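PDB 5E7P: cell division control protein Cdc48 from Mycobacterium smegmatis, which binds ADP and, as a member of the AAA ATPase family, probably hydrolyses ATP. Local coordinates for residues Arg495-Ala500 against Val522-Pro527; Lys565-Leu570 against Leu611-Gly616; Glu569-Ala574 against Val582-Ile587; Ala589-Arg594 against Pro637-Pro642. All blocks are in the same frame, centred on the assembly; numbering follows the deposited sequence.

Contact 1: Arg495-Ala500 against Val522-Pro527; sequences RALTEA and VLLYGP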
loop_
_atom_site.group_PDB
_atom_site.type_symbol
_atom_site.label_atom_id
_atom_site.label_comp_id
_atom_site.label_asym_id
_atom_site.label_seq_id
_atom_site.Cartn_x
_atom_site.Cartn_y
_atom_site.Cartn_z
ATOM N N ARG A 495 -8.393 16.862 -15.664
ATOM C CA ARG A 495 -8.009 17.180 -17.031
ATOM C C ARG A 495 -6.631 17.831 -17.052
ATOM O O ARG A 495 -5.743 17.397 -17.785
ATOM C CB ARG A 495 -9.059 18.109 -17.652
ATOM C CG ARG A 495 -9.102 18.129 -19.177
ATOM C CD ARG A 495 -8.129 19.147 -19.743
ATOM N NE ARG A 495 -8.277 20.459 -19.121
ATOM C CZ ARG A 495 -7.376 21.434 -19.206
ATOM N NH1 ARG A 495 -6.252 21.246 -19.886
ATOM N NH2 ARG A 495 -7.594 22.597 -18.606
ATOM N N ALA A 496 -6.459 18.865 -16.235
ATOM C CA ALA A 496 -5.199 19.598 -16.173
ATOM C C ALA A 496 -4.044 18.710 -15.721
ATOM O O ALA A 496 -2.956 18.767 -16.287
ATOM C CB ALA A 496 -5.327 20.808 -15.257
ATOM N N LEU A 497 -4.285 17.893 -14.700
ATOM C CA LEU A 497 -3.247 17.019 -14.164
ATOM C C LEU A 497 -2.895 15.892 -15.129
ATOM O O LEU A 497 -1.725 15.538 -15.276
ATOM C CB LEU A 497 -3.662 16.447 -12.804
ATOM C CG LEU A 497 -3.722 17.445 -11.645
ATOM C CD1 LEU A 497 -3.941 16.723 -10.321
ATOM C CD2 LEU A 497 -2.461 18.294 -11.599
ATOM N N THR A 498 -3.912 15.326 -15.773
ATOM C CA THR A 498 -3.702 14.293 -16.780
ATOM C C THR A 498 -2.786 14.814 -17.879
ATOM O O THR A 498 -1.853 14.131 -18.296
ATOM C CB THR A 498 -5.033 13.827 -17.409
ATOM O OG1 THR A 498 -5.818 13.144 -16.425
ATOM C CG2 THR A 498 -4.776 12.882 -18.563
ATOM N N GLU A 499 -3.043 16.038 -18.326
ATOM C CA GLU A 499 -2.274 16.623 -19.420
ATOM C C GLU A 499 -0.893 17.101 -18.980
ATOM O O GLU A 499 0.067 17.032 -19.750
ATOM C CB GLU A 499 -3.058 17.762 -20.076
ATOM C CG GLU A 499 -4.395 17.314 -20.658
ATOM C CD GLU A 499 -5.075 18.384 -21.496
ATOM O OE1 GLU A 499 -4.483 19.468 -21.684
ATOM O OE2 GLU A 499 -6.206 18.132 -21.966
ATOM N N ALA A 500 -0.789 17.570 -17.743
ATOM C CA ALA A 500 0.474 18.103 -17.238
ATOM C C ALA A 500 1.393 17.019 -16.677
ATOM O O ALA A 500 2.614 17.175 -16.670
ATOM C CB ALA A 500 0.218 19.176 -16.188
ATOM N N VAL A 522 4.672 21.520 -11.083
ATOM C CA VAL A 522 3.288 21.881 -10.816
ATOM C C VAL A 522 3.063 22.266 -9.357
ATOM O O VAL A 522 3.454 21.537 -8.445
ATOM C CB VAL A 522 2.342 20.719 -11.176
ATOM C CG1 VAL A 522 0.904 21.073 -10.822
ATOM C CG2 VAL A 522 2.471 20.372 -12.654
ATOM N N LEU A 523 2.438 23.421 -9.144
ATOM C CA LEU A 523 1.965 23.790 -7.815
ATOM C C LEU A 523 0.447 23.677 -7.746
ATOM O O LEU A 523 -0.276 24.449 -8.373
ATOM C CB LEU A 523 2.394 25.204 -7.431
ATOM C CG LEU A 523 1.857 25.622 -6.056
ATOM C CD1 LEU A 523 2.495 24.796 -4.951
ATOM C CD2 LEU A 523 2.045 27.109 -5.801
ATOM N N LEU A 524 -0.024 22.703 -6.979
ATOM C CA LEU A 524 -1.447 22.461 -6.823
ATOM C C LEU A 524 -1.911 23.089 -5.514
ATOM O O LEU A 524 -1.385 22.773 -4.450
ATOM C CB LEU A 524 -1.703 20.957 -6.809
ATOM C CG LEU A 524 -3.113 20.454 -7.104
ATOM C CD1 LEU A 524 -3.561 20.895 -8.478
ATOM C CD2 LEU A 524 -3.132 18.950 -7.015
ATOM N N TYR A 525 -2.883 23.991 -5.585
ATOM C CA TYR A 525 -3.332 24.697 -4.387
ATOM C C TYR A 525 -4.832 24.972 -4.380
ATOM O O TYR A 525 -5.425 25.308 -5.406
ATOM C CB TYR A 525 -2.556 26.007 -4.206
ATOM C CG TYR A 525 -2.717 26.977 -5.356
ATOM C CD1 TYR A 525 -1.868 26.926 -6.456
ATOM C CD2 TYR A 525 -3.718 27.937 -5.344
ATOM C CE1 TYR A 525 -2.014 27.805 -7.508
ATOM C CE2 TYR A 525 -3.870 28.819 -6.391
ATOM C CZ TYR A 525 -3.016 28.749 -7.472
ATOM O OH TYR A 525 -3.164 29.628 -8.519
ATOM N N GLY A 526 -5.436 24.830 -3.207
ATOM C CA GLY A 526 -6.845 25.123 -3.033
ATOM C C GLY A 526 -7.228 25.101 -1.568
ATOM O O GLY A 526 -6.416 24.729 -0.722
ATOM N N PRO A 527 -8.469 25.506 -1.258
ATOM C CA PRO A 527 -8.975 25.467 0.118
ATOM C C PRO A 527 -9.076 24.029 0.612
ATOM O O PRO A 527 -9.212 23.120 -0.208
ATOM C CB PRO A 527 -10.366 26.095 -0.004
ATOM C CG PRO A 527 -10.752 25.893 -1.428
ATOM C CD PRO A 527 -9.484 25.982 -2.211
#
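Leu497 meets Leu524 and Val522 in an apolar interface: the contacts all join methyl groups, and no hydrogen bond crosses it. Its CD1 lies 4.1 Å from Leu524 CD2, and the two side chains cross at about a right angle. The other methyl turns to the start of the strand, with Leu497 CD2 4.4 Å from Val522 CG1. CG of Leu497 stands anti to its own carbonyl carbon (chi1 -69°), which carries the branched end nearer the strand than the direction of the CB bond would suggest. Val522 is reached by two helix residues, because its second methyl, CG2, sits 4.4 Å from Ala500 CB. All four residues are buried.

The axes of the helix and strand segments run nearly antiparallel, at 164°, with a closest approach of 11.2 Å. This strand is a member of the parallel sheet of the RecA-like AAA module and runs straight into the P-loop (Walker A motif) of the second ATPase domain. Pro527 already touches the bound ADP, while the Leu524 side chain, beside that of the ADP-binding Lys532, stays about 8 Å from the nucleotide. Helix 534-539, which follows the P-loop, packs on both leucines through Val535, Val536 and Leu539.

Within the two segments, the side-chain polar bonds lie on the helix; the strand backbone pairs with strands 623-629 and 645-650. Arg495 NH1 bridges to Glu499 OE1 one turn on, at 3.1 Å, but the N-H points poorly at the oxygen (137°), making a weak hydrogen bond within the ion pair. Arg495 NH2 pairs with Glu492 OE1.

Contact 2: Lys565-Leu570 against Leu611-Gly616; sequences KAVREL and LTELDG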
loop_
_atom_site.group_PDB
_atom_site.type_symbol
_atom_site.label_atom_id
_atom_site.label_comp_id
_atom_site.label_asym_id
_atom_site.label_seq_id
_atom_site.Cartn_x
_atom_site.Cartn_y
_atom_site.Cartn_z
ATOM N N LYS A 565 19.461 16.038 3.649
ATOM C CA LYS A 565 19.851 14.808 2.967
ATOM C C LYS A 565 18.632 13.992 2.546
ATOM O O LYS A 565 18.691 13.224 1.588
ATOM C CB LYS A 565 20.786 13.972 3.843
ATOM C CG LYS A 565 22.171 14.575 4.005
ATOM C CD LYS A 565 23.011 13.794 5.005
ATOM C CE LYS A 565 24.367 14.446 5.212
ATOM N NZ LYS A 565 25.166 13.733 6.243
ATOM N N ALA A 566 17.527 14.161 3.264
ATOM C CA ALA A 566 16.287 13.485 2.911
ATOM C C ALA A 566 15.765 14.016 1.580
ATOM O O ALA A 566 15.165 13.278 0.800
ATOM C CB ALA A 566 15.247 13.672 4.006
ATOM N N VAL A 567 15.995 15.303 1.333
ATOM C CA VAL A 567 15.588 15.931 0.085
ATOM C C VAL A 567 16.376 15.358 -1.085
ATOM O O VAL A 567 15.794 14.887 -2.061
ATOM C CB VAL A 567 15.786 17.461 0.127
ATOM C CG1 VAL A 567 15.636 18.056 -1.267
ATOM C CG2 VAL A 567 14.802 18.098 1.096
ATOM N N ARG A 568 17.701 15.400 -0.978
ATOM C CA ARG A 568 18.574 14.878 -2.023
ATOM C C ARG A 568 18.330 13.390 -2.248
ATOM O O ARG A 568 18.374 12.912 -3.379
ATOM C CB ARG A 568 20.046 15.135 -1.682
ATOM C CG ARG A 568 20.432 16.608 -1.684
ATOM C CD ARG A 568 21.941 16.807 -1.610
ATOM N NE ARG A 568 22.500 16.376 -0.332
ATOM C CZ ARG A 568 23.320 15.339 -0.183
ATOM N NH1 ARG A 568 23.686 14.622 -1.235
ATOM N NH2 ARG A 568 23.778 15.024 1.023
ATOM N N GLU A 569 18.057 12.668 -1.166
ATOM C CA GLU A 569 17.738 11.249 -1.246
ATOM C C GLU A 569 16.478 11.018 -2.073
ATOM O O GLU A 569 16.470 10.209 -3.002
ATOM C CB GLU A 569 17.543 10.677 0.156
ATOM C CG GLU A 569 17.017 9.259 0.180
ATOM C CD GLU A 569 16.702 8.785 1.587
ATOM O OE1 GLU A 569 17.385 9.228 2.534
ATOM O OE2 GLU A 569 15.766 7.978 1.749
ATOM N N LEU A 570 15.421 11.745 -1.724
ATOM C CA LEU A 570 14.128 11.644 -2.391
ATOM C C LEU A 570 14.239 11.837 -3.903
ATOM O O LEU A 570 13.742 11.023 -4.681
ATOM C CB LEU A 570 13.166 12.676 -1.797
ATOM C CG LEU A 570 11.848 12.952 -2.524
ATOM C CD1 LEU A 570 10.968 11.717 -2.539
ATOM C CD2 LEU A 570 11.129 14.115 -1.864
ATOM N N LEU A 611 15.766 23.837 -4.125
ATOM C CA LEU A 611 15.914 24.606 -5.357
ATOM C C LEU A 611 16.911 23.935 -6.295
ATOM O O LEU A 611 16.692 23.864 -7.505
ATOM C CB LEU A 611 16.374 26.033 -5.046
ATOM C CG LEU A 611 15.400 26.893 -4.238
ATOM C CD1 LEU A 611 16.024 28.231 -3.876
ATOM C CD2 LEU A 611 14.113 27.096 -5.016
ATOM N N THR A 612 18.005 23.439 -5.721
ATOM C CA THR A 612 19.032 22.739 -6.480
ATOM C C THR A 612 18.469 21.487 -7.139
ATOM O O THR A 612 18.720 21.228 -8.315
ATOM C CB THR A 612 20.229 22.343 -5.583
ATOM O OG1 THR A 612 20.783 23.515 -4.972
ATOM C CG2 THR A 612 21.307 21.640 -6.401
ATOM N N GLU A 613 17.704 20.713 -6.374
ATOM C CA GLU A 613 17.105 19.486 -6.890
ATOM C C GLU A 613 16.044 19.779 -7.950
ATOM O O GLU A 613 15.948 19.070 -8.954
ATOM C CB GLU A 613 16.510 18.653 -5.753
ATOM C CG GLU A 613 17.540 18.148 -4.756
ATOM C CD GLU A 613 18.638 17.334 -5.415
ATOM O OE1 GLU A 613 19.794 17.809 -5.452
ATOM O OE2 GLU A 613 18.347 16.217 -5.892
ATOM N N LEU A 614 15.250 20.821 -7.726
ATOM C CA LEU A 614 14.222 21.210 -8.687
ATOM C C LEU A 614 14.841 21.608 -10.021
ATOM O O LEU A 614 14.266 21.361 -11.082
ATOM C CB LEU A 614 13.371 22.359 -8.142
ATOM C CG LEU A 614 12.415 22.015 -6.998
ATOM C CD1 LEU A 614 11.708 23.260 -6.517
ATOM C CD2 LEU A 614 11.405 20.965 -7.429
ATOM N N ASP A 615 16.021 22.220 -9.961
ATOM C CA ASP A 615 16.707 22.663 -11.168
ATOM C C ASP A 615 17.337 21.501 -11.924
ATOM O O ASP A 615 17.561 21.586 -13.130
ATOM C CB ASP A 615 17.752 23.734 -10.843
ATOM C CG ASP A 615 17.126 25.042 -10.379
ATOM O OD1 ASP A 615 15.893 25.197 -10.516
ATOM O OD2 ASP A 615 17.868 25.919 -9.885
ATOM N N GLY A 616 17.621 20.414 -11.214
ATOM C CA GLY A 616 18.156 19.221 -11.845
ATOM C C GLY A 616 17.065 18.391 -12.497
ATOM O O GLY A 616 17.333 17.571 -13.375
#
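Glu613 supplies every contact that 611-616 makes with Val567 and Arg568, and its flanking residues face other partners. Leu611, at the start, packs on Leu639 and Arg644. At Glu613 the side chain points to the facing helix and bends at chi2 (-56°), so that its aliphatic part and its carboxylate touch different residues. CG comes within 4.0 Å of Val567 CG1. The carboxylate lies against the backbone and the base of the next side chain, with Glu613 CD 4.2 Å from Arg568 CA and Glu613 OE1 4.0 Å from Arg568 CG.

No salt bridge results: Arg568 NE is 6.0 Å from Glu613 OE1, and the guanidinium and carboxylate planes are 77° apart. Arg568 NE pairs instead with Glu564, while Glu613 OE2 has a long, weak ion pair with Arg575. Leu614 turns to Phe571 and Leu639, and Asp615 OD1 forms a salt bridge with Arg644 NE.

The nearest CA pair, Arg568 CA and Glu613 CA at 6.9 Å, brings together helices 563-576 and 602-617, which connect successive neighbouring strands of the parallel sheet and pack side by side on one of its faces, as in the RecA-like P-loop fold.

Contact 3: Glu569-Ala574 against Val582-Ile587; sequences ELFARA and VFLDEI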
loop_
_atom_site.group_PDB
_atom_site.type_symbol
_atom_site.label_atom_id
_atom_site.label_comp_id
_atom_site.label_asym_id
_atom_site.label_seq_id
_atom_site.Cartn_x
_atom_site.Cartn_y
_atom_site.Cartn_z
ATOM N N GLU A 569 18.057 12.668 -1.166
ATOM C CA GLU A 569 17.738 11.249 -1.246
ATOM C C GLU A 569 16.478 11.018 -2.073
ATOM O O GLU A 569 16.470 10.209 -3.002
ATOM C CB GLU A 569 17.543 10.677 0.156
ATOM C CG GLU A 569 17.017 9.259 0.180
ATOM C CD GLU A 569 16.702 8.785 1.587
ATOM O OE1 GLU A 569 17.385 9.228 2.534
ATOM O OE2 GLU A 569 15.766 7.978 1.749
ATOM N N LEU A 570 15.421 11.745 -1.724
ATOM C CA LEU A 570 14.128 11.644 -2.391
ATOM C C LEU A 570 14.239 11.837 -3.903
ATOM O O LEU A 570 13.742 11.023 -4.681
ATOM C CB LEU A 570 13.166 12.676 -1.797
ATOM C CG LEU A 570 11.848 12.952 -2.524
ATOM C CD1 LEU A 570 10.968 11.717 -2.539
ATOM C CD2 LEU A 570 11.129 14.115 -1.864
ATOM N N PHE A 571 14.907 12.910 -4.311
ATOM C CA PHE A 571 15.051 13.218 -5.726
ATOM C C PHE A 571 15.968 12.237 -6.442
ATOM O O PHE A 571 15.700 11.855 -7.580
ATOM C CB PHE A 571 15.520 14.661 -5.925
ATOM C CG PHE A 571 14.427 15.675 -5.740
ATOM C CD1 PHE A 571 14.132 16.172 -4.480
ATOM C CD2 PHE A 571 13.679 16.114 -6.823
ATOM C CE1 PHE A 571 13.116 17.099 -4.306
ATOM C CE2 PHE A 571 12.664 17.040 -6.657
ATOM C CZ PHE A 571 12.382 17.533 -5.396
ATOM N N ALA A 572 17.039 11.821 -5.768
ATOM C CA ALA A 572 17.957 10.836 -6.336
ATOM C C ALA A 572 17.253 9.506 -6.577
ATOM O O ALA A 572 17.541 8.818 -7.555
ATOM C CB ALA A 572 19.177 10.638 -5.437
ATOM N N ARG A 573 16.334 9.147 -5.685
ATOM C CA ARG A 573 15.551 7.929 -5.868
ATOM C C ARG A 573 14.588 8.090 -7.040
ATOM O O ARG A 573 14.322 7.141 -7.774
ATOM C CB ARG A 573 14.768 7.567 -4.604
ATOM C CG ARG A 573 14.185 6.156 -4.647
ATOM C CD ARG A 573 13.002 5.984 -3.702
ATOM N NE ARG A 573 13.304 6.441 -2.351
ATOM C CZ ARG A 573 12.757 7.512 -1.785
ATOM N NH1 ARG A 573 11.868 8.235 -2.450
ATOM N NH2 ARG A 573 13.097 7.856 -0.549
ATOM N N ALA A 574 14.067 9.300 -7.207
ATOM C CA ALA A 574 13.128 9.581 -8.282
ATOM C C ALA A 574 13.831 9.539 -9.633
ATOM O O ALA A 574 13.324 8.953 -10.590
ATOM C CB ALA A 574 12.460 10.933 -8.063
ATOM N N VAL A 582 7.215 13.069 -8.331
ATOM C CA VAL A 582 7.675 13.539 -7.035
ATOM C C VAL A 582 6.596 14.402 -6.400
ATOM O O VAL A 582 6.360 15.533 -6.827
ATOM C CB VAL A 582 8.975 14.351 -7.154
ATOM C CG1 VAL A 582 9.434 14.822 -5.781
ATOM C CG2 VAL A 582 10.047 13.518 -7.811
ATOM N N PHE A 583 5.935 13.860 -5.384
ATOM C CA PHE A 583 4.844 14.561 -4.720
ATOM C C PHE A 583 5.316 15.203 -3.415
ATOM O O PHE A 583 5.594 14.514 -2.434
ATOM C CB PHE A 583 3.677 13.604 -4.458
ATOM C CG PHE A 583 2.456 14.270 -3.885
ATOM C CD1 PHE A 583 2.239 15.630 -4.059
ATOM C CD2 PHE A 583 1.530 13.538 -3.162
ATOM C CE1 PHE A 583 1.118 16.244 -3.525
ATOM C CE2 PHE A 583 0.405 14.146 -2.630
ATOM C CZ PHE A 583 0.199 15.502 -2.811
ATOM N N LEU A 584 5.400 16.530 -3.420
ATOM C CA LEU A 584 5.741 17.295 -2.228
ATOM C C LEU A 584 4.482 17.910 -1.625
ATOM O O LEU A 584 4.165 19.075 -1.873
ATOM C CB LEU A 584 6.750 18.393 -2.571
ATOM C CG LEU A 584 8.044 17.947 -3.257
ATOM C CD1 LEU A 584 8.890 19.152 -3.652
ATOM C CD2 LEU A 584 8.839 17.011 -2.361
ATOM N N ASP A 585 3.753 17.118 -0.846
ATOM C CA ASP A 585 2.550 17.612 -0.193
ATOM C C ASP A 585 2.928 18.528 0.961
ATOM O O ASP A 585 3.991 18.368 1.558
ATOM C CB ASP A 585 1.682 16.458 0.306
ATOM C CG ASP A 585 0.276 16.902 0.662
ATOM O OD1 ASP A 585 -0.125 18.002 0.226
ATOM O OD2 ASP A 585 -0.428 16.154 1.371
ATOM N N GLU A 586 2.049 19.479 1.264
ATOM C CA GLU A 586 2.313 20.513 2.262
ATOM C C GLU A 586 3.666 21.172 2.004
ATOM O O GLU A 586 4.516 21.260 2.891
ATOM C CB GLU A 586 2.233 19.944 3.679
ATOM C CG GLU A 586 1.905 20.985 4.738
ATOM C CD GLU A 586 1.827 20.395 6.134
ATOM O OE1 GLU A 586 1.595 21.166 7.093
ATOM O OE2 GLU A 586 1.998 19.164 6.273
ATOM N N ILE A 587 3.847 21.623 0.768
ATOM C CA ILE A 587 5.103 22.200 0.303
ATOM C C ILE A 587 5.456 23.494 1.049
ATOM O O ILE A 587 6.612 23.914 1.067
ATOM C CB ILE A 587 5.054 22.434 -1.238
ATOM C CG1 ILE A 587 6.406 22.904 -1.787
ATOM C CG2 ILE A 587 3.943 23.406 -1.601
ATOM C CD1 ILE A 587 7.510 21.884 -1.655
#
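Val582 and Leu584 belong to the Walker B strand of the second AAA module, and they face Leu570, Phe571 and Ala574 of the helix that precedes it. The sequence VFLDEI has the hydrophobic run followed by the Asp585-Glu586 pair of that motif. Helix and strand segments run roughly antiparallel (153°), their axes 10.0 Å apart at closest approach, as expected where a helix returns the chain to the start of the next parallel strand of a RecA-like sheet.

The packing is apolar throughout. Val582 takes part with both methyls: CG2 meets Ala574 CB at 3.5 Å, and CG1 lies over one face of the Phe571 ring, 4.0 Å from CE2. The same ring meets Leu584 CD1 at its edge, near the ring plane, at 4.2 Å from CZ. Leu610 and Leu614 of helix 602-617 also touch it, so the ring is wedged between that helix and the strand.

Beyond Leu584 the strand leaves the helix. Asp585 OD1 accepts a weak hydrogen bond from Glu586 N and has another weak one with Thr533 OG1, a weak link between Walker B and the P-loop, while Glu586 takes the N-cap position of the next helix.

Leu570, with CG anti to the backbone N (chi1 168°), extends its CD2 methyl to 3.7 Å from Leu584 CD2.

Contact 4: Ala589-Arg594 against Pro637-Pro642; sequences ALAPRR and PALLRP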
loop_
_atom_site.group_PDB
_atom_site.type_symbol
_atom_site.label_atom_id
_atom_site.label_comp_id
_atom_site.label_asym_id
_atom_site.label_seq_id
_atom_site.Cartn_x
_atom_site.Cartn_y
_atom_site.Cartn_z
ATOM N N ALA A 589 5.349 23.887 4.297
ATOM C CA ALA A 589 6.116 23.515 5.481
ATOM C C ALA A 589 7.533 23.113 5.086
ATOM O O ALA A 589 8.492 23.385 5.805
ATOM C CB ALA A 589 5.429 22.385 6.232
ATOM N N LEU A 590 7.653 22.467 3.932
ATOM C CA LEU A 590 8.945 22.012 3.438
ATOM C C LEU A 590 9.810 23.197 3.018
ATOM O O LEU A 590 11.030 23.177 3.192
ATOM C CB LEU A 590 8.750 21.050 2.264
ATOM C CG LEU A 590 9.747 19.900 2.098
ATOM C CD1 LEU A 590 9.153 18.818 1.209
ATOM C CD2 LEU A 590 11.066 20.388 1.525
ATOM N N ALA A 591 9.174 24.230 2.470
ATOM C CA ALA A 591 9.896 25.419 2.024
ATOM C C ALA A 591 9.141 26.713 2.328
ATOM O O ALA A 591 8.578 27.334 1.426
ATOM C CB ALA A 591 10.208 25.323 0.537
ATOM N N PRO A 592 9.131 27.124 3.604
ATOM C CA PRO A 592 8.455 28.362 4.005
ATOM C C PRO A 592 9.275 29.594 3.635
ATOM O O PRO A 592 10.446 29.469 3.273
ATOM C CB PRO A 592 8.370 28.226 5.524
ATOM C CG PRO A 592 9.575 27.428 5.878
ATOM C CD PRO A 592 9.760 26.445 4.752
ATOM N N ARG A 593 8.661 30.768 3.721
ATOM C CA ARG A 593 9.355 32.013 3.419
ATOM C C ARG A 593 10.465 32.272 4.429
ATOM O O ARG A 593 10.357 31.894 5.596
ATOM C CB ARG A 593 8.377 33.190 3.399
ATOM C CG ARG A 593 7.497 33.248 2.163
ATOM C CD ARG A 593 6.480 34.374 2.263
ATOM N NE ARG A 593 5.674 34.490 1.051
ATOM C CZ ARG A 593 5.940 35.324 0.050
ATOM N NH1 ARG A 593 6.993 36.127 0.115
ATOM N NH2 ARG A 593 5.148 35.357 -1.014
ATOM N N ARG A 594 11.535 32.910 3.965
ATOM C CA ARG A 594 12.657 33.265 4.824
ATOM C C ARG A 594 12.195 34.185 5.947
ATOM O O ARG A 594 11.580 35.223 5.701
ATOM C CB ARG A 594 13.762 33.930 4.000
ATOM C CG ARG A 594 14.839 34.615 4.822
ATOM C CD ARG A 594 14.876 36.104 4.513
ATOM N NE ARG A 594 14.959 36.355 3.076
ATOM C CZ ARG A 594 14.785 37.546 2.511
ATOM N NH1 ARG A 594 14.513 38.604 3.263
ATOM N NH2 ARG A 594 14.878 37.678 1.195
ATOM N N PRO A 637 8.968 32.348 -2.664
ATOM C CA PRO A 637 8.711 32.704 -4.069
ATOM C C PRO A 637 9.720 32.121 -5.059
ATOM O O PRO A 637 9.389 31.948 -6.234
ATOM C CB PRO A 637 8.810 34.231 -4.060
ATOM C CG PRO A 637 8.401 34.615 -2.686
ATOM C CD PRO A 637 8.936 33.533 -1.787
ATOM N N ALA A 638 10.928 31.821 -4.592
ATOM C CA ALA A 638 11.950 31.220 -5.443
ATOM C C ALA A 638 11.524 29.842 -5.953
ATOM O O ALA A 638 12.050 29.355 -6.952
ATOM C CB ALA A 638 13.269 31.126 -4.697
ATOM N N LEU A 639 10.575 29.223 -5.256
ATOM C CA LEU A 639 10.023 27.930 -5.652
ATOM C C LEU A 639 9.142 28.058 -6.891
ATOM O O LEU A 639 8.927 27.085 -7.612
ATOM C CB LEU A 639 9.186 27.339 -4.512
ATOM C CG LEU A 639 9.814 26.444 -3.438
ATOM C CD1 LEU A 639 9.978 25.030 -3.952
ATOM C CD2 LEU A 639 11.143 26.991 -2.941
ATOM N N LEU A 640 8.632 29.262 -7.133
ATOM C CA LEU A 640 7.604 29.464 -8.149
ATOM C C LEU A 640 8.145 30.069 -9.442
ATOM O O LEU A 640 7.380 30.408 -10.344
ATOM C CB LEU A 640 6.475 30.338 -7.593
ATOM C CG LEU A 640 5.902 29.908 -6.241
ATOM C CD1 LEU A 640 4.692 30.750 -5.868
ATOM C CD2 LEU A 640 5.547 28.428 -6.247
ATOM N N ARG A 641 9.462 30.202 -9.528
ATOM C CA ARG A 641 10.096 30.767 -10.713
ATOM C C ARG A 641 10.143 29.743 -11.846
ATOM O O ARG A 641 10.095 28.539 -11.593
ATOM C CB ARG A 641 11.500 31.270 -10.365
ATOM C CG ARG A 641 11.495 32.419 -9.370
ATOM C CD ARG A 641 12.895 32.798 -8.933
ATOM N NE ARG A 641 12.867 33.819 -7.891
ATOM C CZ ARG A 641 13.933 34.228 -7.210
ATOM N NH1 ARG A 641 15.127 33.701 -7.457
ATOM N NH2 ARG A 641 13.804 35.164 -6.276
ATOM N N PRO A 642 10.210 30.223 -13.102
ATOM C CA PRO A 642 10.307 29.343 -14.274
ATOM C C PRO A 642 11.428 28.314 -14.141
ATOM O O PRO A 642 12.471 28.604 -13.556
ATOM C CB PRO A 642 10.613 30.319 -15.410
ATOM C CG PRO A 642 9.951 31.581 -14.990
ATOM C CD PRO A 642 10.084 31.640 -13.490
#
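Ala591 is where helix 587-590 ends and the chain straightens (phi -141°, psi 75°), passing Leu639 and then Pro637 with CA separations of 8.1 Å for Ala591-Leu639 and 7.5 Å for Arg593-Pro637. The facing segment makes a short 3-10 turn over 637-639, closed by Leu640 N to Pro637 O at 2.9 Å. No hydrogen bond joins the two segments, although the Ala591 backbone bonds to that of Asp636 just ahead of the turn.

Two separate side-chain contacts follow. Inside, Ala591 CB rests 4.0 Å from Leu639 CD2 and nearly as close to its CG. Toward the surface, the extended Arg593 chain crosses the Pro637 ring at about a right angle and lays one face of its guanidinium on the ring edge formed by CG and CD, with NH1 3.5 Å from Pro637 CG. A hydrogen bond from Arg593 NE to Asp633 O helps to fix that orientation, although Arg593 and Pro637 also touch a crystal neighbour, which may influence it.

The sequence PALLRP is consistent with the second region of homology of AAA proteins. Helix 602-617 backs both segments: Val607 touches Ala591, while Leu611 and Leu614 touch Leu639, and the Leu639 backbone bonds to Leu645 at the start of strand 645-650.

In the fold
Contact 1 closes first along the chain; contacts 2 and 3 then open from the same helix, 563-576, and contact 4 interleaves with contact 2. Contacts 1 and 3 sit on strands of one parallel sheet, their centres about 17 Å apart, and meet where Leu523 packs on Ile587. Contacts 2 and 3 are nearest, about 8 Å between centres, and contact 3 meets contact 4 through Leu584 and Leu590, centres about 15 Å apart. Contact 4, about 14 Å from contact 2 and 18 Å from contact 1 by centres, touches contact 2 through Leu639 and contact 1 through Leu640. Together they connect the P-loop strand, the Walker B strand and the helices packed on them within the second ATPase module.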